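PDB 5IJA: hydrogenase-specific maturation endopeptidase from Thermococcus kodakarensis, which probably acts as an endopeptidase in the maturation of [NiFe] hydrogenase, activating the enzyme by proteolytic processing. Local coordinates for residues 2-7 against 51-56; 113-118 against 141-146; 45-50 against 105-110. All coordinates share one frame; numbering follows the deposited sequence.

Interaction 1 of 3, residues 2-7 against 51-56; sequences RVLILA and ERIVII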
ATOM      1  N   ARG A   2      14.853  -8.487   4.776  1.00 52.12           N
ATOM      2  CA  ARG A   2      13.878  -8.040   5.760  1.00 44.29           C
ATOM      3  C   ARG A   2      12.909  -7.106   5.083  1.00 42.41           C
ATOM      4  O   ARG A   2      13.325  -6.174   4.406  1.00 40.58           O
ATOM      5  CB  ARG A   2      14.551  -7.340   6.934  1.00 47.50           C
ATOM      6  CG  ARG A   2      15.170  -8.294   7.933  1.00 50.89           C
ATOM      7  CD  ARG A   2      15.879  -7.542   9.035  1.00 50.69           C
ATOM      8  NE  ARG A   2      16.858  -6.593   8.514  1.00 53.62           N
ATOM      9  CZ  ARG A   2      16.822  -5.287   8.749  1.00 46.05           C
ATOM     10  NH1 ARG A   2      15.848  -4.773   9.498  1.00 48.00           N
ATOM     11  NH2 ARG A   2      17.757  -4.494   8.238  1.00 49.48           N
ATOM     12  N   VAL A   3      11.623  -7.358   5.274  1.00 38.25           N
ATOM     13  CA  VAL A   3      10.579  -6.677   4.514  1.00 31.86           C
ATOM     14  C   VAL A   3       9.716  -5.820   5.417  1.00 31.62           C
ATOM     15  O   VAL A   3       9.353  -6.234   6.517  1.00 35.48           O
ATOM     16  CB  VAL A   3       9.707  -7.715   3.744  1.00 35.35           C
ATOM     17  CG1 VAL A   3       8.707  -7.025   2.824  1.00 34.89           C
ATOM     18  CG2 VAL A   3      10.606  -8.653   2.931  1.00 40.39           C
ATOM     19  N   LEU A   4       9.433  -4.590   4.986  1.00 30.06           N
ATOM     20  CA  LEU A   4       8.514  -3.718   5.720  1.00 30.00           C
ATOM     21  C   LEU A   4       7.264  -3.472   4.888  1.00 32.21           C
ATOM     22  O   LEU A   4       7.361  -3.169   3.703  1.00 30.47           O
ATOM     23  CB  LEU A   4       9.184  -2.387   6.066  1.00 29.52           C
ATOM     24  CG  LEU A   4       8.327  -1.253   6.646  1.00 28.07           C
ATOM     25  CD1 LEU A   4       7.643  -1.634   7.963  1.00 31.63           C
ATOM     26  CD2 LEU A   4       9.174  -0.023   6.841  1.00 28.97           C
ATOM     27  N   ILE A   5       6.095  -3.623   5.498  1.00 31.33           N
ATOM     28  CA  ILE A   5       4.836  -3.384   4.792  1.00 28.40           C
ATOM     29  C   ILE A   5       4.268  -2.038   5.218  1.00 30.39           C
ATOM     30  O   ILE A   5       4.176  -1.760   6.404  1.00 32.09           O
ATOM     31  CB  ILE A   5       3.840  -4.517   5.067  1.00 32.04           C
ATOM     32  CG1 ILE A   5       4.378  -5.828   4.462  1.00 33.86           C
ATOM     33  CG2 ILE A   5       2.465  -4.174   4.531  1.00 28.94           C
ATOM     34  CD1 ILE A   5       3.680  -7.060   4.963  1.00 41.88           C
ATOM     35  N   LEU A   6       3.945  -1.187   4.246  1.00 25.31           N
ATOM     36  CA  LEU A   6       3.337   0.111   4.510  1.00 30.49           C
ATOM     37  C   LEU A   6       1.884   0.079   4.077  1.00 30.55           C
ATOM     38  O   LEU A   6       1.604  -0.054   2.896  1.00 31.15           O
ATOM     39  CB  LEU A   6       4.061   1.227   3.760  1.00 31.03           C
ATOM     40  CG  LEU A   6       5.562   1.371   3.985  1.00 33.95           C
ATOM     41  CD1 LEU A   6       6.069   2.608   3.250  1.00 28.78           C
ATOM     42  CD2 LEU A   6       5.868   1.429   5.470  1.00 26.87           C
ATOM     43  N   ALA A   7       0.963   0.193   5.028  1.00 29.92           N
ATOM     44  CA  ALA A   7      -0.452   0.199   4.691  1.00 32.85           C
ATOM     45  C   ALA A   7      -0.952   1.626   4.628  1.00 31.67           C
ATOM     46  O   ALA A   7      -0.808   2.368   5.600  1.00 33.67           O
ATOM     47  CB  ALA A   7      -1.248  -0.601   5.711  1.00 34.87           C
ATOM     48  N   GLU A  51      15.140  -4.031   3.438  1.00 34.38           N
ATOM     49  CA  GLU A  51      15.644  -3.967   2.072  1.00 33.59           C
ATOM     50  C   GLU A  51      14.527  -4.044   1.039  1.00 34.30           C
ATOM     51  O   GLU A  51      14.765  -3.807  -0.142  1.00 32.73           O
ATOM     52  CB  GLU A  51      16.655  -5.096   1.819  1.00 40.94           C
ATOM     53  CG  GLU A  51      17.876  -5.082   2.755  1.00 44.10           C
ATOM     54  CD  GLU A  51      17.780  -6.101   3.891  1.00 54.17           C
ATOM     55  OE1 GLU A  51      16.671  -6.318   4.432  1.00 49.35           O
ATOM     56  OE2 GLU A  51      18.823  -6.698   4.236  1.00 56.34           O
ATOM     57  N   ARG A  52      13.331  -4.417   1.492  1.00 32.41           N
ATOM     58  CA  ARG A  52      12.155  -4.490   0.640  1.00 32.00           C
ATOM     59  C   ARG A  52      11.014  -3.773   1.338  1.00 32.32           C
ATOM     60  O   ARG A  52      10.809  -3.958   2.541  1.00 30.77           O
ATOM     61  CB  ARG A  52      11.769  -5.933   0.340  1.00 31.40           C
ATOM     62  CG  ARG A  52      10.600  -6.084  -0.643  1.00 32.55           C
ATOM     63  CD  ARG A  52      10.393  -7.558  -0.998  1.00 37.30           C
ATOM     64  NE  ARG A  52      11.581  -8.089  -1.673  1.00 43.33           N
ATOM     65  CZ  ARG A  52      11.887  -9.382  -1.764  1.00 49.45           C
ATOM     66  NH1 ARG A  52      11.101 -10.297  -1.217  1.00 46.12           N
ATOM     67  NH2 ARG A  52      12.992  -9.761  -2.392  1.00 50.19           N
ATOM     68  N   ILE A  53      10.324  -2.915   0.595  1.00 26.28           N
ATOM     69  CA  ILE A  53       9.142  -2.200   1.106  1.00 26.59           C
ATOM     70  C   ILE A  53       7.921  -2.574   0.277  1.00 29.66           C
ATOM     71  O   ILE A  53       7.936  -2.440  -0.946  1.00 29.99           O
ATOM     72  CB  ILE A  53       9.321  -0.680   1.027  1.00 28.20           C
ATOM     73  CG1 ILE A  53      10.594  -0.222   1.750  1.00 33.21           C
ATOM     74  CG2 ILE A  53       8.105   0.044   1.580  1.00 30.58           C
ATOM     75  CD1 ILE A  53      10.609  -0.513   3.208  1.00 36.40           C
ATOM     76  N   VAL A  54       6.848  -3.004   0.926  1.00 26.71           N
ATOM     77  CA  VAL A  54       5.648  -3.382   0.205  1.00 24.94           C
ATOM     78  C   VAL A  54       4.521  -2.426   0.578  1.00 30.50           C
ATOM     79  O   VAL A  54       4.046  -2.450   1.708  1.00 28.97           O
ATOM     80  CB  VAL A  54       5.235  -4.799   0.546  1.00 27.01           C
ATOM     81  CG1 VAL A  54       3.911  -5.115  -0.102  1.00 28.53           C
ATOM     82  CG2 VAL A  54       6.333  -5.774   0.110  1.00 30.23           C
ATOM     83  N   ILE A  55       4.111  -1.590  -0.367  1.00 22.33           N
ATOM     84  CA  ILE A  55       3.061  -0.592  -0.129  1.00 27.20           C
ATOM     85  C   ILE A  55       1.719  -1.171  -0.538  1.00 28.02           C
ATOM     86  O   ILE A  55       1.598  -1.730  -1.618  1.00 31.53           O
ATOM     87  CB  ILE A  55       3.367   0.694  -0.907  1.00 30.33           C
ATOM     88  CG1 ILE A  55       4.646   1.310  -0.366  1.00 29.77           C
ATOM     89  CG2 ILE A  55       2.226   1.705  -0.809  1.00 32.16           C
ATOM     90  CD1 ILE A  55       5.249   2.301  -1.315  1.00 37.62           C
ATOM     91  N   ILE A  56       0.726  -1.074   0.319  1.00 25.65           N
ATOM     92  CA  ILE A  56      -0.595  -1.565   0.011  1.00 26.63           C
ATOM     93  C   ILE A  56      -1.586  -0.426   0.129  1.00 32.74           C
ATOM     94  O   ILE A  56      -1.641   0.226   1.117  1.00 30.97           O
ATOM     95  CB  ILE A  56      -1.038  -2.724   0.917  1.00 27.53           C
ATOM     96  CG1 ILE A  56       0.023  -3.798   1.019  1.00 28.83           C
ATOM     97  CG2 ILE A  56      -2.296  -3.352   0.383  1.00 29.66           C
ATOM     98  CD1 ILE A  56      -0.419  -5.029   1.747  1.00 29.29           C
TER
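Val3 sets CG1 anti to its backbone N (chi1 -174°), Val54 places CG2 anti to its carbonyl carbon, and Val3 CG1 meets Val54 CG2 at 3.8 Å. The other Val3 methyl, CG2, rests on CB and CD of Arg52, whose guanidinium NH1 is hydrogen-bonded to Leu146 O. Ile5 and Ile56, on the same face, touch through Ile5 CG2 and Ile56 CD1 and pack on Leu26 of helix 18-28. On the other face Ile53 folds back at chi2 (-62°), which swings CD1 alongside Leu4 to lie 3.7 Å from Leu4 CB. Ile53 CG2 in turn lies 3.7 Å from Leu6 CD1.

The axes of strands 3-7 and 52-56 approach to 4.6 Å and run parallel within 20°. Leu4 is bonded both ways, its N to Arg52 O at 2.9 Å and its O from Val54 N at 2.8 Å; Leu6 repeats the pattern with Val54 O and Ile56 N. At the start of both segments Glu51, bent at chi2, turns its carboxylate back, and Arg2 N meets Glu51 OE1 at 2.9 Å from above the carboxylate plane. Arg2 NE is 4.1 Å from Glu51 OE1, a proximity of charges alone, since the oxygen lies well out of the guanidinium plane; Arg2 NH1 bonds Asn48 O.

Such in-register parallel pairing of neighbouring strands, with helices packed on the sheet, is characteristic of the alpha/beta fold of hydrogenase maturation proteases.

Interaction 2 of 3, residues 113-118 against 141-146; sequences HFIGIV and EIAEKL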
ATOM      1  N   HIS A 113       7.657  -2.241  -3.760  1.00 30.22           N
ATOM      2  CA  HIS A 113       6.529  -2.929  -4.371  1.00 27.01           C
ATOM      3  C   HIS A 113       5.245  -2.197  -4.042  1.00 31.46           C
ATOM      4  O   HIS A 113       5.105  -1.655  -2.941  1.00 31.34           O
ATOM      5  CB  HIS A 113       6.440  -4.374  -3.853  1.00 29.59           C
ATOM      6  CG  HIS A 113       7.513  -5.270  -4.376  1.00 32.92           C
ATOM      7  ND1 HIS A 113       7.308  -6.133  -5.428  1.00 36.47           N
ATOM      8  CD2 HIS A 113       8.802  -5.437  -3.997  1.00 35.86           C
ATOM      9  CE1 HIS A 113       8.425  -6.789  -5.682  1.00 36.93           C
ATOM     10  NE2 HIS A 113       9.344  -6.396  -4.821  1.00 33.86           N
ATOM     11  N   PHE A 114       4.308  -2.187  -4.983  1.00 26.05           N
ATOM     12  CA  PHE A 114       3.031  -1.497  -4.800  1.00 28.84           C
ATOM     13  C   PHE A 114       1.932  -2.493  -5.089  1.00 29.05           C
ATOM     14  O   PHE A 114       1.870  -3.073  -6.166  1.00 31.64           O
ATOM     15  CB  PHE A 114       2.897  -0.266  -5.728  1.00 27.29           C
ATOM     16  CG  PHE A 114       1.596   0.462  -5.583  1.00 28.83           C
ATOM     17  CD1 PHE A 114       0.489   0.091  -6.334  1.00 33.04           C
ATOM     18  CD2 PHE A 114       1.468   1.515  -4.689  1.00 33.21           C
ATOM     19  CE1 PHE A 114      -0.726   0.748  -6.183  1.00 31.41           C
ATOM     20  CE2 PHE A 114       0.245   2.187  -4.536  1.00 39.53           C
ATOM     21  CZ  PHE A 114      -0.848   1.801  -5.291  1.00 35.85           C
ATOM     22  N   ILE A 115       1.050  -2.675  -4.113  1.00 28.87           N
ATOM     23  CA  ILE A 115      -0.137  -3.489  -4.292  1.00 28.54           C
ATOM     24  C   ILE A 115      -1.341  -2.576  -4.202  1.00 30.46           C
ATOM     25  O   ILE A 115      -1.553  -1.922  -3.173  1.00 31.41           O
ATOM     26  CB  ILE A 115      -0.234  -4.584  -3.224  1.00 29.05           C
ATOM     27  CG1 ILE A 115       1.056  -5.404  -3.211  1.00 27.91           C
ATOM     28  CG2 ILE A 115      -1.458  -5.468  -3.494  1.00 33.53           C
ATOM     29  CD1 ILE A 115       1.107  -6.445  -2.051  1.00 27.89           C
ATOM     30  N   GLY A 116      -2.110  -2.501  -5.286  1.00 31.75           N
ATOM     31  CA  GLY A 116      -3.287  -1.653  -5.323  1.00 32.53           C
ATOM     32  C   GLY A 116      -4.573  -2.461  -5.361  1.00 35.09           C
ATOM     33  O   GLY A 116      -4.694  -3.412  -6.135  1.00 37.60           O
ATOM     34  N   ILE A 117      -5.521  -2.088  -4.513  1.00 31.53           N
ATOM     35  CA  ILE A 117      -6.804  -2.777  -4.435  1.00 38.07           C
ATOM     36  C   ILE A 117      -7.882  -1.864  -4.989  1.00 42.65           C
ATOM     37  O   ILE A 117      -8.144  -0.794  -4.426  1.00 39.44           O
ATOM     38  CB  ILE A 117      -7.145  -3.182  -2.992  1.00 33.89           C
ATOM     39  CG1 ILE A 117      -6.036  -4.062  -2.409  1.00 36.07           C
ATOM     40  CG2 ILE A 117      -8.496  -3.906  -2.932  1.00 39.50           C
ATOM     41  CD1 ILE A 117      -6.067  -4.139  -0.884  1.00 38.65           C
ATOM     42  N   VAL A 118      -8.495  -2.274  -6.096  1.00 40.99           N
ATOM     43  CA  VAL A 118      -9.420  -1.393  -6.803  1.00 45.86           C
ATOM     44  C   VAL A 118     -10.724  -1.254  -6.026  1.00 44.11           C
ATOM     45  O   VAL A 118     -11.460  -2.217  -5.818  1.00 44.40           O
ATOM     46  CB  VAL A 118      -9.704  -1.886  -8.242  1.00 41.55           C
ATOM     47  CG1 VAL A 118     -10.753  -1.006  -8.907  1.00 45.35           C
ATOM     48  CG2 VAL A 118      -8.433  -1.896  -9.066  1.00 46.18           C
ATOM     49  N   GLU A 141      -2.252 -12.244   0.117  1.00 35.81           N
ATOM     50  CA  GLU A 141      -1.521 -13.373  -0.473  1.00 38.81           C
ATOM     51  C   GLU A 141      -0.265 -12.937  -1.215  1.00 38.35           C
ATOM     52  O   GLU A 141       0.793 -13.556  -1.080  1.00 40.43           O
ATOM     53  CB  GLU A 141      -2.407 -14.143  -1.440  1.00 41.47           C
ATOM     54  CG  GLU A 141      -3.518 -14.936  -0.799  1.00 47.95           C
ATOM     55  CD  GLU A 141      -4.336 -15.667  -1.844  1.00 55.14           C
ATOM     56  OE1 GLU A 141      -3.747 -16.045  -2.885  1.00 58.01           O
ATOM     57  OE2 GLU A 141      -5.557 -15.845  -1.639  1.00 51.85           O
ATOM     58  N   ILE A 142      -0.390 -11.877  -2.006  1.00 34.51           N
ATOM     59  CA  ILE A 142       0.760 -11.318  -2.716  1.00 35.08           C
ATOM     60  C   ILE A 142       1.817 -10.832  -1.732  1.00 30.43           C
ATOM     61  O   ILE A 142       2.998 -11.117  -1.887  1.00 34.22           O
ATOM     62  CB  ILE A 142       0.331 -10.161  -3.646  1.00 37.36           C
ATOM     63  CG1 ILE A 142      -0.659 -10.669  -4.693  1.00 38.75           C
ATOM     64  CG2 ILE A 142       1.538  -9.525  -4.328  1.00 36.92           C
ATOM     65  CD1 ILE A 142      -1.222  -9.592  -5.615  1.00 34.10           C
ATOM     66  N   ALA A 143       1.396 -10.111  -0.701  1.00 32.69           N
ATOM     67  CA  ALA A 143       2.335  -9.556   0.261  1.00 32.14           C
ATOM     68  C   ALA A 143       3.094 -10.646   1.039  1.00 37.12           C
ATOM     69  O   ALA A 143       4.275 -10.483   1.351  1.00 36.60           O
ATOM     70  CB  ALA A 143       1.605  -8.638   1.231  1.00 32.72           C
ATOM     71  N   GLU A 144       2.417 -11.744   1.375  1.00 36.85           N
ATOM     72  CA  GLU A 144       3.076 -12.823   2.129  1.00 34.85           C
ATOM     73  C   GLU A 144       4.187 -13.457   1.303  1.00 37.91           C
ATOM     74  O   GLU A 144       5.246 -13.809   1.829  1.00 41.41           O
ATOM     75  CB  GLU A 144       2.057 -13.887   2.573  1.00 39.83           C
ATOM     76  CG  GLU A 144       1.052 -13.386   3.611  1.00 38.88           C
ATOM     77  CD  GLU A 144       0.510 -14.492   4.515  1.00 46.13           C
ATOM     78  OE1 GLU A 144       1.296 -15.079   5.297  1.00 43.56           O
ATOM     79  OE2 GLU A 144      -0.707 -14.766   4.448  1.00 44.57           O
ATOM     80  N   LYS A 145       3.942 -13.596   0.006  1.00 34.28           N
ATOM     81  CA  LYS A 145       4.980 -14.046  -0.913  1.00 40.47           C
ATOM     82  C   LYS A 145       6.173 -13.086  -0.949  1.00 44.18           C
ATOM     83  O   LYS A 145       7.319 -13.529  -0.970  1.00 47.83           O
ATOM     84  CB  LYS A 145       4.401 -14.243  -2.317  1.00 43.60           C
ATOM     85  CG  LYS A 145       3.253 -15.230  -2.325  1.00 49.34           C
ATOM     86  CD  LYS A 145       2.558 -15.379  -3.669  1.00 50.41           C
ATOM     87  CE  LYS A 145       1.569 -16.549  -3.589  1.00 56.02           C
ATOM     88  NZ  LYS A 145       0.479 -16.474  -4.598  1.00 61.58           N
ATOM     89  N   LEU A 146       5.917 -11.779  -0.943  1.00 40.71           N
ATOM     90  CA  LEU A 146       7.005 -10.815  -1.026  1.00 37.27           C
ATOM     91  C   LEU A 146       7.807 -10.753   0.270  1.00 44.17           C
ATOM     92  O   LEU A 146       8.964 -10.327   0.282  1.00 43.28           O
ATOM     93  CB  LEU A 146       6.461  -9.422  -1.385  1.00 33.02           C
ATOM     94  CG  LEU A 146       5.720  -9.339  -2.719  1.00 31.94           C
ATOM     95  CD1 LEU A 146       5.161  -7.941  -2.962  1.00 34.68           C
ATOM     96  CD2 LEU A 146       6.655  -9.740  -3.847  1.00 43.75           C
TER
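Leu146 reaches the ring of His113 with both of its methyls, and the isobutyl group can be followed outward from the helix. CB and CG carry the branch point toward the strand, and the contact with 113-118 is made by the two methyls. At the tip the branches divide the work: Leu146 CD1 touches ND1 of His113 at 3.7 Å and also approaches its CG and CB, whereas Leu146 CD2 lies over the ring face, 4.2 Å from the His113 ring centroid and 26° off the normal, a CH-pi contact. The ring is fixed at both nitrogens, His113 NE2 bonding Glu111 OE2 and His113 ND1 bonding His71 NE2. With an alanine at His113 the Leu146 methyls would probably lose the ring face they cover, and Glu111 and His71 a shared partner.

Two residues along the strand, Ile115 extends its chain (chi2 174°) and puts CD1 3.9 Å from Ile142 CG2 and 4.0 Å from Ala143 CB. Leu146 CD1 lies farther away, 4.4 Å from Ile115 CD1.

Segment 141-146, the end of helix 130-146, runs nearly antiparallel to 113-118, the axes 10.0 Å apart at closest and at 168°. Strand 69-73 is the sheet neighbour of 111-118, and its His71 touches both Ile142 and Leu146, while helix 18-28 meets Ala143 through Leu26.

Interaction 3 of 3, residues 45-50 against 105-110; sequences NHYNGE and ERLKRA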
ATOM      1  N   ASN A  45      10.117   7.362  12.172  1.00 39.99           N
ATOM      2  CA  ASN A  45      10.308   6.709  13.460  1.00 47.73           C
ATOM      3  C   ASN A  45      10.355   5.184  13.394  1.00 47.97           C
ATOM      4  O   ASN A  45      10.735   4.525  14.366  1.00 48.02           O
ATOM      5  CB  ASN A  45       9.198   7.136  14.425  1.00 50.17           C
ATOM      6  CG  ASN A  45       9.295   8.594  14.806  1.00 56.67           C
ATOM      7  OD1 ASN A  45      10.387   9.102  15.054  1.00 56.90           O
ATOM      8  ND2 ASN A  45       8.155   9.278  14.854  1.00 55.33           N
ATOM      9  N   HIS A  46       9.978   4.615  12.256  1.00 40.57           N
ATOM     10  CA  HIS A  46       9.759   3.177  12.196  1.00 31.68           C
ATOM     11  C   HIS A  46      10.796   2.406  11.368  1.00 38.84           C
ATOM     12  O   HIS A  46      11.128   1.260  11.678  1.00 37.67           O
ATOM     13  CB  HIS A  46       8.361   2.905  11.635  1.00 35.83           C
ATOM     14  CG  HIS A  46       7.956   1.463  11.697  1.00 39.75           C
ATOM     15  ND1 HIS A  46       7.352   0.905  12.804  1.00 40.73           N
ATOM     16  CD2 HIS A  46       8.082   0.463  10.793  1.00 38.81           C
ATOM     17  CE1 HIS A  46       7.113  -0.374  12.576  1.00 37.94           C
ATOM     18  NE2 HIS A  46       7.553  -0.670  11.367  1.00 39.73           N
ATOM     19  N   TYR A  47      11.280   3.021  10.297  1.00 35.28           N
ATOM     20  CA  TYR A  47      12.164   2.326   9.363  1.00 33.04           C
ATOM     21  C   TYR A  47      13.425   1.818  10.054  1.00 36.38           C
ATOM     22  O   TYR A  47      14.026   2.534  10.855  1.00 38.42           O
ATOM     23  CB  TYR A  47      12.549   3.247   8.207  1.00 32.09           C
ATOM     24  CG  TYR A  47      13.402   2.544   7.167  1.00 33.68           C
ATOM     25  CD1 TYR A  47      12.892   1.485   6.427  1.00 33.89           C
ATOM     26  CD2 TYR A  47      14.705   2.954   6.914  1.00 32.96           C
ATOM     27  CE1 TYR A  47      13.665   0.829   5.484  1.00 32.04           C
ATOM     28  CE2 TYR A  47      15.489   2.304   5.971  1.00 29.40           C
ATOM     29  CZ  TYR A  47      14.961   1.253   5.256  1.00 31.47           C
ATOM     30  OH  TYR A  47      15.729   0.607   4.313  1.00 30.92           O
ATOM     31  N   ASN A  48      13.818   0.588   9.742  1.00 32.73           N
ATOM     32  CA  ASN A  48      14.979  -0.039  10.371  1.00 38.73           C
ATOM     33  C   ASN A  48      15.881  -0.735   9.356  1.00 41.47           C
ATOM     34  O   ASN A  48      16.430  -1.811   9.621  1.00 37.87           O
ATOM     35  CB  ASN A  48      14.518  -1.039  11.440  1.00 41.71           C
ATOM     36  CG  ASN A  48      15.657  -1.506  12.347  1.00 50.82           C
ATOM     37  OD1 ASN A  48      16.551  -0.734  12.700  1.00 42.52           O
ATOM     38  ND2 ASN A  48      15.628  -2.781  12.715  1.00 48.93           N
ATOM     39  N   GLY A  49      16.021  -0.136   8.178  1.00 35.97           N
ATOM     40  CA  GLY A  49      16.958  -0.647   7.182  1.00 35.46           C
ATOM     41  C   GLY A  49      16.437  -1.779   6.311  1.00 33.88           C
ATOM     42  O   GLY A  49      17.213  -2.431   5.594  1.00 35.62           O
ATOM     43  N   GLU A  50      15.125  -2.009   6.350  1.00 32.69           N
ATOM     44  CA  GLU A  50      14.516  -3.095   5.583  1.00 32.38           C
ATOM     45  C   GLU A  50      14.857  -2.920   4.118  1.00 34.98           C
ATOM     46  O   GLU A  50      14.901  -1.799   3.625  1.00 34.11           O
ATOM     47  CB  GLU A  50      12.996  -3.145   5.771  1.00 34.11           C
ATOM     48  CG  GLU A  50      12.525  -3.606   7.138  1.00 36.54           C
ATOM     49  CD  GLU A  50      12.628  -2.546   8.217  1.00 35.79           C
ATOM     50  OE1 GLU A  50      12.912  -1.365   7.919  1.00 35.07           O
ATOM     51  OE2 GLU A  50      12.411  -2.899   9.393  1.00 42.94           O
ATOM     52  N   GLU A 105      20.228   6.222   2.833  1.00 33.32           N
ATOM     53  CA  GLU A 105      20.610   5.486   1.624  1.00 34.24           C
ATOM     54  C   GLU A 105      20.003   4.098   1.554  1.00 34.53           C
ATOM     55  O   GLU A 105      19.809   3.566   0.462  1.00 36.01           O
ATOM     56  CB  GLU A 105      22.138   5.361   1.524  1.00 35.72           C
ATOM     57  CG  GLU A 105      22.819   6.461   0.705  1.00 49.87           C
ATOM     58  CD  GLU A 105      22.418   6.454  -0.769  1.00 52.17           C
ATOM     59  OE1 GLU A 105      22.127   5.366  -1.317  1.00 54.10           O
ATOM     60  OE2 GLU A 105      22.399   7.542  -1.385  1.00 61.20           O
ATOM     61  N   ARG A 106      19.706   3.494   2.699  1.00 33.65           N
ATOM     62  CA  ARG A 106      19.137   2.154   2.678  1.00 30.46           C
ATOM     63  C   ARG A 106      17.728   2.201   2.132  1.00 27.98           C
ATOM     64  O   ARG A 106      17.311   1.301   1.398  1.00 31.18           O
ATOM     65  CB  ARG A 106      19.123   1.516   4.074  1.00 33.66           C
ATOM     66  CG  ARG A 106      20.487   1.462   4.749  1.00 39.11           C
ATOM     67  CD  ARG A 106      20.335   1.115   6.217  1.00 38.26           C
ATOM     68  NE  ARG A 106      19.533   2.114   6.910  1.00 35.78           N
ATOM     69  CZ  ARG A 106      19.145   2.006   8.170  1.00 35.61           C
ATOM     70  NH1 ARG A 106      19.501   0.933   8.880  1.00 36.80           N
ATOM     71  NH2 ARG A 106      18.408   2.963   8.718  1.00 36.97           N
ATOM     72  N   LEU A 107      16.998   3.249   2.517  1.00 25.78           N
ATOM     73  CA  LEU A 107      15.628   3.433   2.061  1.00 29.20           C
ATOM     74  C   LEU A 107      15.629   3.768   0.589  1.00 28.57           C
ATOM     75  O   LEU A 107      14.790   3.282  -0.179  1.00 31.16           O
ATOM     76  CB  LEU A 107      14.926   4.528   2.847  1.00 27.49           C
ATOM     77  CG  LEU A 107      13.430   4.677   2.548  1.00 29.67           C
ATOM     78  CD1 LEU A 107      12.689   3.419   2.881  1.00 30.52           C
ATOM     79  CD2 LEU A 107      12.860   5.840   3.354  1.00 32.54           C
ATOM     80  N   LYS A 108      16.580   4.604   0.199  1.00 29.39           N
ATOM     81  CA  LYS A 108      16.705   5.009  -1.203  1.00 31.30           C
ATOM     82  C   LYS A 108      16.944   3.801  -2.107  1.00 31.89           C
ATOM     83  O   LYS A 108      16.383   3.734  -3.201  1.00 34.05           O
ATOM     84  CB  LYS A 108      17.836   6.025  -1.362  1.00 31.38           C
ATOM     85  CG  LYS A 108      17.948   6.607  -2.780  1.00 32.77           C
ATOM     86  CD  LYS A 108      18.452   8.026  -2.748  1.00 41.64           C
ATOM     87  CE  LYS A 108      19.808   8.139  -3.404  1.00 50.90           C
ATOM     88  NZ  LYS A 108      20.120   9.563  -3.729  1.00 62.58           N
ATOM     89  N   ARG A 109      17.756   2.850  -1.645  1.00 31.85           N
ATOM     90  CA  ARG A 109      18.122   1.681  -2.456  1.00 34.00           C
ATOM     91  C   ARG A 109      17.178   0.487  -2.266  1.00 37.27           C
ATOM     92  O   ARG A 109      17.323  -0.542  -2.934  1.00 34.35           O
ATOM     93  CB  ARG A 109      19.560   1.251  -2.135  1.00 32.32           C
ATOM     94  N   ALA A 110      16.210   0.617  -1.362  1.00 31.74           N
ATOM     95  CA  ALA A 110      15.319  -0.497  -1.053  1.00 31.12           C
ATOM     96  C   ALA A 110      14.445  -0.871  -2.244  1.00 32.04           C
ATOM     97  O   ALA A 110      14.111  -0.024  -3.068  1.00 34.32           O
ATOM     98  CB  ALA A 110      14.428  -0.149   0.159  1.00 31.20           C
TER
HETATM   99  O   HOH W   1      16.950   3.458  10.995  1.00 49.69           O
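The hydroxyl of Tyr47 makes the shortest polar bond here, donating to Glu50 O at 2.6 Å within its own loop while its OH also lies against the helix, 3.5 Å from Arg106 CB. The C=O...donor angle is 138° and the donor is tilted from the carbonyl plane, so the bond comes in at a slant. Tyr47 OH is also 3.4 Å from Leu107 N, but the angle is too poor for a bond.

The ring is sandwiched. Over one face, Gly49 N sits 3.3 Å above the plane of the Tyr47 ring near the centre; over the opposite face is Leu107 CD1, 4.0 Å from the Tyr47 ring centroid and 17° off the normal, a CH-pi contact. With CG anti to the backbone N (chi1 -173°), Leu107 can turn CD1 onto the ring.

Arg106 bends at chi3 and lays its guanidinium on Gly49, Arg106 NH1 lying 3.4 Å from Gly49 CA, which sits over one face of the group. A beta carbon on Gly49 would collide with Arg106 NH1, and its backbone angles also call for glycine. The guanidinium and tyrosine planes are steeply turned from each other. A water in the guanidinium plane accepts from Arg106 NH2 at 2.7 Å and donates to Tyr47 O, while Arg106 NH2 forms a salt bridge with Asp104. A further bond within the loop runs from Asn48 N to the syn lone pair of Glu50 OE1.

The contact joins the loop between strands 33-37 and 52-59 to helix 105-109. Leu107 is backed by Leu100 and Met101 of helix 88-103, and Tyr47 leans on Leu4 of strand 3-8.

Interactions 1 and 2 are buried and share the central sheet, strands 52-59 and 111-118 being neighbours in it; Ile55 O accepts from Ile115 N, and Val54 CG1 packs on Ile115 CD1. Interaction 1 is a backbone ladder lined with aliphatic side chains, whereas interaction 2 is purely side-chain packing of a helix on the sheet. Interaction 3, partly buried and about 16 Å from the chain centre (centre to centre), mixes aromatic packing with a water bridge and a guanidinium lying over the alpha carbon of Gly49. It meets interaction 1 where segment 45-50 runs directly into 51-56 and Leu4 CD1 packs on His46 NE2, and is linked to interaction 2 through sequence alone, helix 105-109 leading into strand 111-118.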